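Local coordinates for protein luciferase-like monooxygenase (Streptomyces bottropensis, PDB 7BIP) that probably acts as a luciferase-like monooxygenase in the biosynthesis of the aromatic type II polyketide rishirilide, at residues Gly36-Lys41 with Arg70-Thr75; Glu24-Ala29 with Ala62-Arg67; Phe8-Pro13 with Glu252-Ala257. One frame throughout, in Å; residues are numbered along the deposited sequence.

Interaction 1 (Gly36-Lys41 with Arg70-Thr75)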
loop_
_atom_site.group_PDB
_atom_site.type_symbol
_atom_site.label_atom_id
_atom_site.label_comp_id
_atom_site.label_asym_id
_atom_site.label_seq_id
_atom_site.Cartn_x
_atom_site.Cartn_y
_atom_site.Cartn_z
ATOM N N GLY A 36 -16.097 -8.809 -16.700
ATOM C CA GLY A 36 -17.318 -8.373 -16.047
ATOM C C GLY A 36 -17.550 -8.924 -14.661
ATOM O O GLY A 36 -18.694 -8.913 -14.191
ATOM N N PHE A 37 -16.510 -9.415 -13.994
ATOM C CA PHE A 37 -16.636 -9.845 -12.612
ATOM C C PHE A 37 -16.883 -8.651 -11.693
ATOM O O PHE A 37 -16.613 -7.494 -12.037
ATOM C CB PHE A 37 -15.383 -10.610 -12.182
ATOM C CG PHE A 37 -15.309 -12.004 -12.751
ATOM C CD1 PHE A 37 -15.876 -13.068 -12.068
ATOM C CD2 PHE A 37 -14.703 -12.244 -13.983
ATOM C CE1 PHE A 37 -15.830 -14.356 -12.581
ATOM C CE2 PHE A 37 -14.650 -13.550 -14.506
ATOM C CZ PHE A 37 -15.219 -14.598 -13.797
ATOM N N HIS A 38 -17.421 -8.947 -10.508
ATOM C CA HIS A 38 -17.872 -7.894 -9.597
ATOM C C HIS A 38 -16.713 -7.252 -8.833
ATOM O O HIS A 38 -16.719 -6.035 -8.609
ATOM C CB HIS A 38 -18.905 -8.479 -8.626
ATOM C CG HIS A 38 -19.323 -7.541 -7.537
ATOM N ND1 HIS A 38 -18.876 -7.660 -6.239
ATOM C CD2 HIS A 38 -20.154 -6.471 -7.554
ATOM C CE1 HIS A 38 -19.413 -6.705 -5.501
ATOM N NE2 HIS A 38 -20.189 -5.969 -6.275
ATOM N N HIS A 39 -15.718 -8.034 -8.425
ATOM C CA HIS A 39 -14.672 -7.509 -7.551
ATOM C C HIS A 39 -13.406 -8.349 -7.676
ATOM O O HIS A 39 -13.410 -9.439 -8.253
ATOM C CB HIS A 39 -15.137 -7.475 -6.090
ATOM C CG HIS A 39 -15.363 -8.834 -5.503
ATOM N ND1 HIS A 39 -16.620 -9.375 -5.356
ATOM C CD2 HIS A 39 -14.495 -9.756 -5.018
ATOM C CE1 HIS A 39 -16.520 -10.576 -4.812
ATOM N NE2 HIS A 39 -15.242 -10.831 -4.597
ATOM N N VAL A 40 -12.322 -7.808 -7.115
ATOM C CA VAL A 40 -11.063 -8.507 -6.874
ATOM C C VAL A 40 -10.770 -8.403 -5.379
ATOM O O VAL A 40 -10.765 -7.298 -4.819
ATOM C CB VAL A 40 -9.900 -7.901 -7.690
ATOM C CG1 VAL A 40 -8.581 -8.568 -7.318
ATOM C CG2 VAL A 40 -10.164 -8.045 -9.201
ATOM N N LYS A 41 -10.537 -9.542 -4.735
ATOM C CA LYS A 41 -10.302 -9.605 -3.297
ATOM C C LYS A 41 -8.909 -10.177 -3.045
ATOM O O LYS A 41 -8.409 -10.971 -3.837
ATOM C CB LYS A 41 -11.380 -10.489 -2.623
ATOM C CG LYS A 41 -11.201 -10.743 -1.126
ATOM C CD LYS A 41 -12.391 -11.543 -0.583
ATOM C CE LYS A 41 -13.654 -10.694 -0.494
ATOM N NZ LYS A 41 -14.844 -11.589 -0.241
ATOM N N ARG A 70 -13.496 -0.874 -13.560
ATOM C CA ARG A 70 -14.853 -1.047 -13.033
ATOM C C ARG A 70 -14.963 -2.061 -11.898
ATOM O O ARG A 70 -15.845 -1.935 -11.038
ATOM C CB ARG A 70 -15.811 -1.430 -14.163
ATOM C CG ARG A 70 -15.479 -2.718 -14.867
ATOM C CD ARG A 70 -16.608 -3.115 -15.806
ATOM N NE ARG A 70 -16.276 -4.297 -16.595
ATOM C CZ ARG A 70 -16.924 -4.657 -17.699
ATOM N NH1 ARG A 70 -17.940 -3.922 -18.139
ATOM N NH2 ARG A 70 -16.562 -5.752 -18.362
ATOM N N VAL A 71 -14.088 -3.067 -11.881
ATOM C CA VAL A 71 -14.132 -4.075 -10.832
ATOM C C VAL A 71 -13.941 -3.418 -9.459
ATOM O O VAL A 71 -13.128 -2.500 -9.290
ATOM C CB VAL A 71 -13.060 -5.136 -11.151
ATOM C CG1 VAL A 71 -11.641 -4.636 -10.833
ATOM C CG2 VAL A 71 -13.359 -6.447 -10.514
ATOM N N ARG A 72 -14.700 -3.871 -8.467
ATOM C CA ARG A 72 -14.459 -3.361 -7.122
ATOM C C ARG A 72 -13.224 -4.028 -6.509
ATOM O O ARG A 72 -12.760 -5.073 -6.967
ATOM C CB ARG A 72 -15.692 -3.572 -6.239
ATOM C CG ARG A 72 -16.937 -2.826 -6.773
ATOM C CD ARG A 72 -18.050 -2.720 -5.725
ATOM N NE ARG A 72 -17.696 -1.841 -4.604
ATOM C CZ ARG A 72 -17.714 -0.509 -4.643
ATOM N NH1 ARG A 72 -18.065 0.129 -5.750
ATOM N NH2 ARG A 72 -17.365 0.183 -3.562
ATOM N N LEU A 73 -12.671 -3.385 -5.479
ATOM C CA LEU A 73 -11.503 -3.891 -4.761
ATOM C C LEU A 73 -11.914 -4.172 -3.324
ATOM O O LEU A 73 -12.476 -3.298 -2.664
ATOM C CB LEU A 73 -10.348 -2.873 -4.786
ATOM C CG LEU A 73 -9.695 -2.487 -6.115
ATOM C CD1 LEU A 73 -9.432 -3.702 -7.019
ATOM C CD2 LEU A 73 -10.543 -1.470 -6.843
ATOM N N VAL A 74 -11.642 -5.382 -2.828
ATOM C CA VAL A 74 -12.141 -5.781 -1.513
ATOM C C VAL A 74 -11.020 -6.374 -0.670
ATOM O O VAL A 74 -10.327 -7.297 -1.111
ATOM C CB VAL A 74 -13.299 -6.791 -1.626
ATOM C CG1 VAL A 74 -13.931 -7.027 -0.240
ATOM C CG2 VAL A 74 -14.339 -6.312 -2.633
ATOM N N THR A 75 -10.863 -5.876 0.558
ATOM C CA THR A 75 -9.967 -6.542 1.498
ATOM C C THR A 75 -10.698 -7.712 2.151
ATOM O O THR A 75 -11.814 -7.559 2.655
ATOM C CB THR A 75 -9.433 -5.576 2.565
ATOM O OG1 THR A 75 -10.505 -4.947 3.284
ATOM C CG2 THR A 75 -8.572 -4.496 1.923
#

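Interaction 2 (Glu24-Ala29 with Ala62-Arg67)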
loop_
_atom_site.group_PDB
_atom_site.type_symbol
_atom_site.label_atom_id
_atom_site.label_comp_id
_atom_site.label_asym_id
_atom_site.label_seq_id
_atom_site.Cartn_x
_atom_site.Cartn_y
_atom_site.Cartn_z
ATOM N N GLU A 24 1.239 -12.276 -12.449
ATOM C CA GLU A 24 0.087 -13.093 -12.799
ATOM C C GLU A 24 -1.163 -12.611 -12.082
ATOM O O GLU A 24 -2.242 -12.547 -12.682
ATOM C CB GLU A 24 0.382 -14.562 -12.475
ATOM C CG GLU A 24 1.415 -15.168 -13.419
ATOM C CD GLU A 24 1.756 -16.604 -13.086
ATOM O OE1 GLU A 24 1.210 -17.130 -12.103
ATOM O OE2 GLU A 24 2.577 -17.197 -13.813
ATOM N N SER A 25 -1.043 -12.254 -10.799
ATOM C CA SER A 25 -2.224 -11.810 -10.069
ATOM C C SER A 25 -2.771 -10.505 -10.632
ATOM O O SER A 25 -3.994 -10.319 -10.694
ATOM C CB SER A 25 -1.899 -11.655 -8.585
ATOM O OG SER A 25 -1.920 -12.928 -7.970
ATOM N N LEU A 26 -1.893 -9.567 -11.002
ATOM C CA LEU A 26 -2.388 -8.329 -11.600
ATOM C C LEU A 26 -3.066 -8.592 -12.944
ATOM O O LEU A 26 -4.055 -7.931 -13.286
ATOM C CB LEU A 26 -1.254 -7.307 -11.758
ATOM C CG LEU A 26 -0.788 -6.662 -10.450
ATOM C CD1 LEU A 26 0.491 -5.860 -10.667
ATOM C CD2 LEU A 26 -1.881 -5.773 -9.850
ATOM N N ARG A 27 -2.561 -9.558 -13.715
ATOM C CA ARG A 27 -3.213 -9.881 -14.981
ATOM C C ARG A 27 -4.579 -10.522 -14.754
ATOM O O ARG A 27 -5.519 -10.266 -15.519
ATOM C CB ARG A 27 -2.313 -10.789 -15.819
ATOM C CG ARG A 27 -2.899 -11.227 -17.161
ATOM C CD ARG A 27 -3.413 -10.049 -17.976
ATOM N NE ARG A 27 -4.262 -10.505 -19.084
ATOM C CZ ARG A 27 -5.207 -9.769 -19.651
ATOM N NH1 ARG A 27 -5.431 -8.531 -19.228
ATOM N NH2 ARG A 27 -5.930 -10.270 -20.644
ATOM N N LEU A 28 -4.716 -11.348 -13.700
ATOM C CA LEU A 28 -6.032 -11.899 -13.376
ATOM C C LEU A 28 -6.994 -10.804 -12.923
ATOM O O LEU A 28 -8.197 -10.866 -13.212
ATOM C CB LEU A 28 -5.909 -12.987 -12.305
ATOM C CG LEU A 28 -5.133 -14.231 -12.761
ATOM C CD1 LEU A 28 -4.795 -15.119 -11.590
ATOM C CD2 LEU A 28 -5.917 -15.021 -13.805
ATOM N N ALA A 29 -6.489 -9.814 -12.186
ATOM C CA ALA A 29 -7.312 -8.656 -11.846
ATOM C C ALA A 29 -7.782 -7.924 -13.102
ATOM O O ALA A 29 -8.947 -7.514 -13.189
ATOM C CB ALA A 29 -6.524 -7.717 -10.928
ATOM N N ALA A 62 -4.052 -1.498 -4.462
ATOM C CA ALA A 62 -3.810 -0.217 -5.128
ATOM C C ALA A 62 -3.262 -0.425 -6.538
ATOM O O ALA A 62 -3.674 0.266 -7.483
ATOM C CB ALA A 62 -2.859 0.638 -4.292
ATOM N N ALA A 63 -2.364 -1.399 -6.701
ATOM C CA ALA A 63 -1.888 -1.759 -8.032
ATOM C C ALA A 63 -3.032 -2.298 -8.887
ATOM O O ALA A 63 -3.202 -1.890 -10.040
ATOM C CB ALA A 63 -0.756 -2.778 -7.929
ATOM N N ALA A 64 -3.830 -3.222 -8.333
ATOM C CA ALA A 64 -4.982 -3.751 -9.067
ATOM C C ALA A 64 -5.950 -2.642 -9.468
ATOM O O ALA A 64 -6.452 -2.620 -10.598
ATOM C CB ALA A 64 -5.708 -4.811 -8.226
ATOM N N ALA A 65 -6.231 -1.717 -8.552
ATOM C CA ALA A 65 -7.097 -0.586 -8.880
ATOM C C ALA A 65 -6.552 0.197 -10.066
ATOM O O ALA A 65 -7.297 0.569 -10.984
ATOM C CB ALA A 65 -7.230 0.333 -7.665
ATOM N N ALA A 66 -5.246 0.466 -10.053
ATOM C CA ALA A 66 -4.645 1.265 -11.107
ATOM C C ALA A 66 -4.693 0.565 -12.461
ATOM O O ALA A 66 -4.683 1.239 -13.497
ATOM C CB ALA A 66 -3.207 1.613 -10.723
ATOM N N ARG A 67 -4.730 -0.774 -12.474
ATOM C CA ARG A 67 -4.823 -1.542 -13.715
ATOM C C ARG A 67 -6.253 -1.729 -14.221
ATOM O O ARG A 67 -6.429 -2.270 -15.323
ATOM C CB ARG A 67 -4.183 -2.929 -13.526
ATOM C CG ARG A 67 -2.665 -2.922 -13.289
ATOM C CD ARG A 67 -1.906 -2.672 -14.584
ATOM N NE ARG A 67 -0.469 -2.854 -14.395
ATOM C CZ ARG A 67 0.140 -4.036 -14.381
ATOM N NH1 ARG A 67 -0.563 -5.149 -14.564
ATOM N NH2 ARG A 67 1.456 -4.109 -14.189
#

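Interaction 3 (Phe8-Pro13 with Glu252-Ala257)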
loop_
_atom_site.group_PDB
_atom_site.type_symbol
_atom_site.label_atom_id
_atom_site.label_comp_id
_atom_site.label_asym_id
_atom_site.label_seq_id
_atom_site.Cartn_x
_atom_site.Cartn_y
_atom_site.Cartn_z
ATOM N N PHE A 8 -5.883 -15.393 -3.093
ATOM C CA PHE A 8 -5.263 -15.813 -1.845
ATOM C C PHE A 8 -4.029 -16.621 -2.206
ATOM O O PHE A 8 -4.162 -17.726 -2.741
ATOM C CB PHE A 8 -6.254 -16.661 -1.054
ATOM C CG PHE A 8 -5.851 -16.968 0.370
ATOM C CD1 PHE A 8 -6.749 -16.752 1.405
ATOM C CD2 PHE A 8 -4.622 -17.526 0.674
ATOM C CE1 PHE A 8 -6.412 -17.044 2.716
ATOM C CE2 PHE A 8 -4.284 -17.824 1.986
ATOM C CZ PHE A 8 -5.184 -17.581 3.002
ATOM N N PRO A 9 -2.811 -16.141 -1.920
ATOM C CA PRO A 9 -1.614 -16.920 -2.277
ATOM C C PRO A 9 -1.359 -18.049 -1.283
ATOM O O PRO A 9 -1.330 -17.838 -0.071
ATOM C CB PRO A 9 -0.490 -15.878 -2.236
ATOM C CG PRO A 9 -0.958 -14.875 -1.248
ATOM C CD PRO A 9 -2.473 -14.830 -1.344
ATOM N N THR A 10 -1.183 -19.260 -1.807
ATOM C CA THR A 10 -0.743 -20.413 -1.024
ATOM C C THR A 10 0.444 -20.971 -1.793
ATOM O O THR A 10 0.316 -21.927 -2.562
ATOM C CB THR A 10 -1.860 -21.447 -0.834
ATOM O OG1 THR A 10 -2.479 -21.727 -2.096
ATOM C CG2 THR A 10 -2.899 -20.910 0.097
ATOM N N VAL A 11 1.601 -20.342 -1.604
ATOM C CA VAL A 11 2.750 -20.575 -2.466
ATOM C C VAL A 11 3.983 -20.050 -1.753
ATOM O O VAL A 11 3.916 -19.073 -1.001
ATOM C CB VAL A 11 2.552 -19.895 -3.845
ATOM C CG1 VAL A 11 2.398 -18.381 -3.675
ATOM C CG2 VAL A 11 3.700 -20.236 -4.773
ATOM N N GLY A 12 5.113 -20.716 -1.977
ATOM C CA GLY A 12 6.380 -20.265 -1.461
ATOM C C GLY A 12 7.398 -20.158 -2.573
ATOM O O GLY A 12 7.149 -20.579 -3.705
ATOM N N PRO A 13 8.571 -19.599 -2.267
ATOM C CA PRO A 13 9.526 -19.263 -3.338
ATOM C C PRO A 13 10.021 -20.461 -4.126
ATOM O O PRO A 13 10.428 -20.297 -5.283
ATOM C CB PRO A 13 10.675 -18.563 -2.595
ATOM C CG PRO A 13 10.414 -18.747 -1.137
ATOM C CD PRO A 13 8.957 -19.041 -0.963
ATOM N N GLU A 252 -5.841 -29.365 -2.072
ATOM C CA GLU A 252 -4.932 -30.124 -1.222
ATOM C C GLU A 252 -3.730 -29.283 -0.817
ATOM O O GLU A 252 -3.324 -29.278 0.353
ATOM C CB GLU A 252 -4.475 -31.385 -1.951
ATOM C CG GLU A 252 -3.836 -32.439 -1.062
ATOM C CD GLU A 252 -2.707 -33.176 -1.763
ATOM O OE1 GLU A 252 -2.274 -34.233 -1.256
ATOM O OE2 GLU A 252 -2.249 -32.695 -2.823
ATOM N N ARG A 253 -3.133 -28.581 -1.785
ATOM C CA ARG A 253 -1.957 -27.760 -1.508
ATOM C C ARG A 253 -2.277 -26.653 -0.515
ATOM O O ARG A 253 -1.491 -26.384 0.401
ATOM C CB ARG A 253 -1.415 -27.170 -2.811
ATOM C CG ARG A 253 -0.414 -26.041 -2.620
ATOM C CD ARG A 253 0.945 -26.596 -2.245
ATOM N NE ARG A 253 1.916 -25.551 -1.933
ATOM C CZ ARG A 253 2.174 -25.121 -0.702
ATOM N NH1 ARG A 253 1.521 -25.635 0.334
ATOM N NH2 ARG A 253 3.081 -24.173 -0.505
ATOM N N ALA A 254 -3.425 -25.997 -0.682
ATOM C CA ALA A 254 -3.816 -24.943 0.245
ATOM C C ALA A 254 -4.081 -25.505 1.636
ATOM O O ALA A 254 -3.695 -24.897 2.641
ATOM C CB ALA A 254 -5.048 -24.210 -0.288
ATOM N N ASN A 255 -4.740 -26.666 1.708
ATOM C CA ASN A 255 -4.996 -27.309 2.992
ATOM C C ASN A 255 -3.697 -27.640 3.711
ATOM O O ASN A 255 -3.592 -27.469 4.932
ATOM C CB ASN A 255 -5.825 -28.579 2.788
ATOM C CG ASN A 255 -7.311 -28.300 2.745
ATOM O OD1 ASN A 255 -7.735 -27.146 2.739
ATOM N ND2 ASN A 255 -8.114 -29.358 2.720
ATOM N N ARG A 256 -2.693 -28.104 2.966
ATOM C CA ARG A 256 -1.409 -28.435 3.574
ATOM C C ARG A 256 -0.714 -27.184 4.102
ATOM O O ARG A 256 -0.206 -27.173 5.230
ATOM C CB ARG A 256 -0.523 -29.152 2.561
ATOM C CG ARG A 256 0.671 -29.848 3.180
ATOM C CD ARG A 256 1.627 -30.357 2.121
ATOM N NE ARG A 256 2.327 -29.262 1.457
ATOM C CZ ARG A 256 3.346 -29.423 0.620
ATOM N NH1 ARG A 256 3.793 -30.640 0.340
ATOM N NH2 ARG A 256 3.921 -28.366 0.062
ATOM N N ALA A 257 -0.669 -26.122 3.286
ATOM C CA ALA A 257 -0.124 -24.845 3.741
ATOM C C ALA A 257 -0.827 -24.367 5.004
ATOM O O ALA A 257 -0.188 -23.815 5.911
ATOM C CB ALA A 257 -0.253 -23.793 2.631
#

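Interaction 1 (Gly36-Lys41 with Arg70-Thr75)
His39, Val40 and Lys41 run parallel to Arg72, Leu73 and Val74 as paired strands, joined where Arg72 N binds His38 O (3.0 Å), Val40 N binds Arg72 O (2.8 Å) and Val74 N binds Val40 O (2.9 Å). Just before the pairing, Val71 lays CG2 against the backbone of His39, 3.4 Å from its CA, and the same methyl lies 3.8 Å from Val40 CG2. On the other side of the sheet, Val74 turns its two branches to different neighbours. Its CG2 meets His39 CB and CG, while its CG1 receives Lys41 CE at 3.7 Å because the lysine chain bends at chi3 (-73°). The strands belong to a TIM barrel, the fold of this family, and helix 57-67 completes their beta-alpha-beta crossover. His39, Lys41, Arg72 and Val74 face the barrel interior, where His39 NE2 and Lys41 NZ both reach Ser322 OG and Lys41 NZ also bonds His229; Val40 and Leu73 face the outer helices. His38 and Arg72 extend alongside each other in the same direction, ring and guanidinium planes 37° apart, with His38 NE2 3.9 Å from Arg72 CD. Arg72 NE pairs with Asp104. The bond between His38 ND1 and His39 ND1 (3.0 Å), in the plane of both rings, together with the NE2 bonds to Glu226 and Ser322, would hold both rings in rotation.

Interaction 2 (Glu24-Ala29 with Ala62-Arg67)
In the ring of helices that surrounds the TIM barrel, Leu26 of helix 18-35 fits against Ala63 and Ala64 of helix 57-67. The two segments run in roughly the same direction, with their axes inclined at 45° and 9.3 Å apart at closest approach, and no hydrogen bond joins them. The two methyls of Leu26 go different ways. CD2 enters the alanine surface, 3.7 Å from Ala63 CB and 3.6 Å from Ala64 N, so it rests on backbone as well as on a methyl, an approach that the short alanine side chains probably permit. One turn further along, Ala29 CB meets Ala64 CB at 4.1 Å. The other branch, CD1, lies over one face of the Arg67 guanidinium, 4.0 Å from Arg67 NH2. Arg67 reaches this position by a bend at chi2 (-76°), which carries its chain across Leu26 at about a right angle. Its polar end is bound beyond the two segments: NH1 forms a salt bridge with Glu30 of helix 18-35, and NE donates to the backbone oxygen of Ala66 of the second subunit, a bond that the partner chain returns. Helix 57-67 therefore packs on the barrel's outside and at the subunit interface, and Leu26 also touches Ile98 of the second subunit. The same Arg67 NH1 that holds Glu30 lies against the aliphatic root of Leu26, 3.6 Å from Leu26 CB.

Interaction 3 (Phe8-Pro13 with Glu252-Ala257)
Thr10 places CG2 anti to its carbonyl carbon, with OG1 between the backbone N and that carbon (chi1 49°), and this fork straddles the methyl of Ala254: Thr10 CG2 and Thr10 OG1 are each 4.0 Å from Ala254 CB. Arg253 starts with CG anti to the backbone N (chi1 166°) and then bends at chi2 (78°), which brings its guanidinium beside the loop at Thr10, Val11 and Gly12. Thr10 O and Arg256 NH2 lie over opposite faces of the group, the carbonyl oxygen standing 3.7 Å off the plane and the Arg256 nitrogen 3.6 Å, both nearer its border than its middle. Gly12 N approaches the guanidinium edge, 4.3 Å from Arg253 NH2, and Val11 CA lies 4.1 Å from that same nitrogen. These are loose contacts, and no hydrogen bond crosses between the segments. The stronger link is indirect: Glu15 OE2 accepts from Gly12 N and also forms a salt bridge with Arg253 NH2, which has a second carboxylate partner in Glu49. The two acids probably offset the charge that Arg253 and Arg256 bring together. With a leucine in place of Arg253, Glu15 and Glu49 would probably be left without their shared cation, and the loop would be less firmly tied to the helix. Thr10 OG1 itself bonds Ser327 OG, while Thr10 CB comes within 4.5 Å of Ala257 CB. The contact thus seats the loop between strand 2-6 and helix 18-35 on helix 240-262, which follows strand 228-236, at the end of the barrel where strands lead into helices.

How the interactions relate
Interactions 1 and 2 are neighbours, their centres about 10 Å apart, and their segments alternate along the chain: 24-29, 36-41, 62-67, 70-75. They touch directly, Leu73 packing on Ala64 and Ala65, and Val40 CG2 on Ala29 CA, so the outward side chains of two adjacent barrel strands pack against the two helices outside them in one continuous apolar interface. Interaction 3 lies about 22 Å from interaction 1 and 20 Å from interaction 2, centre to centre, without touching either. Its segments enclose both others in sequence. Interactions 1 and 2 join neighbouring strands and helices of the early barrel, and interaction 3 ties its first loop to helix 240-262, far along the chain; interaction 2 also borders the dimer interface.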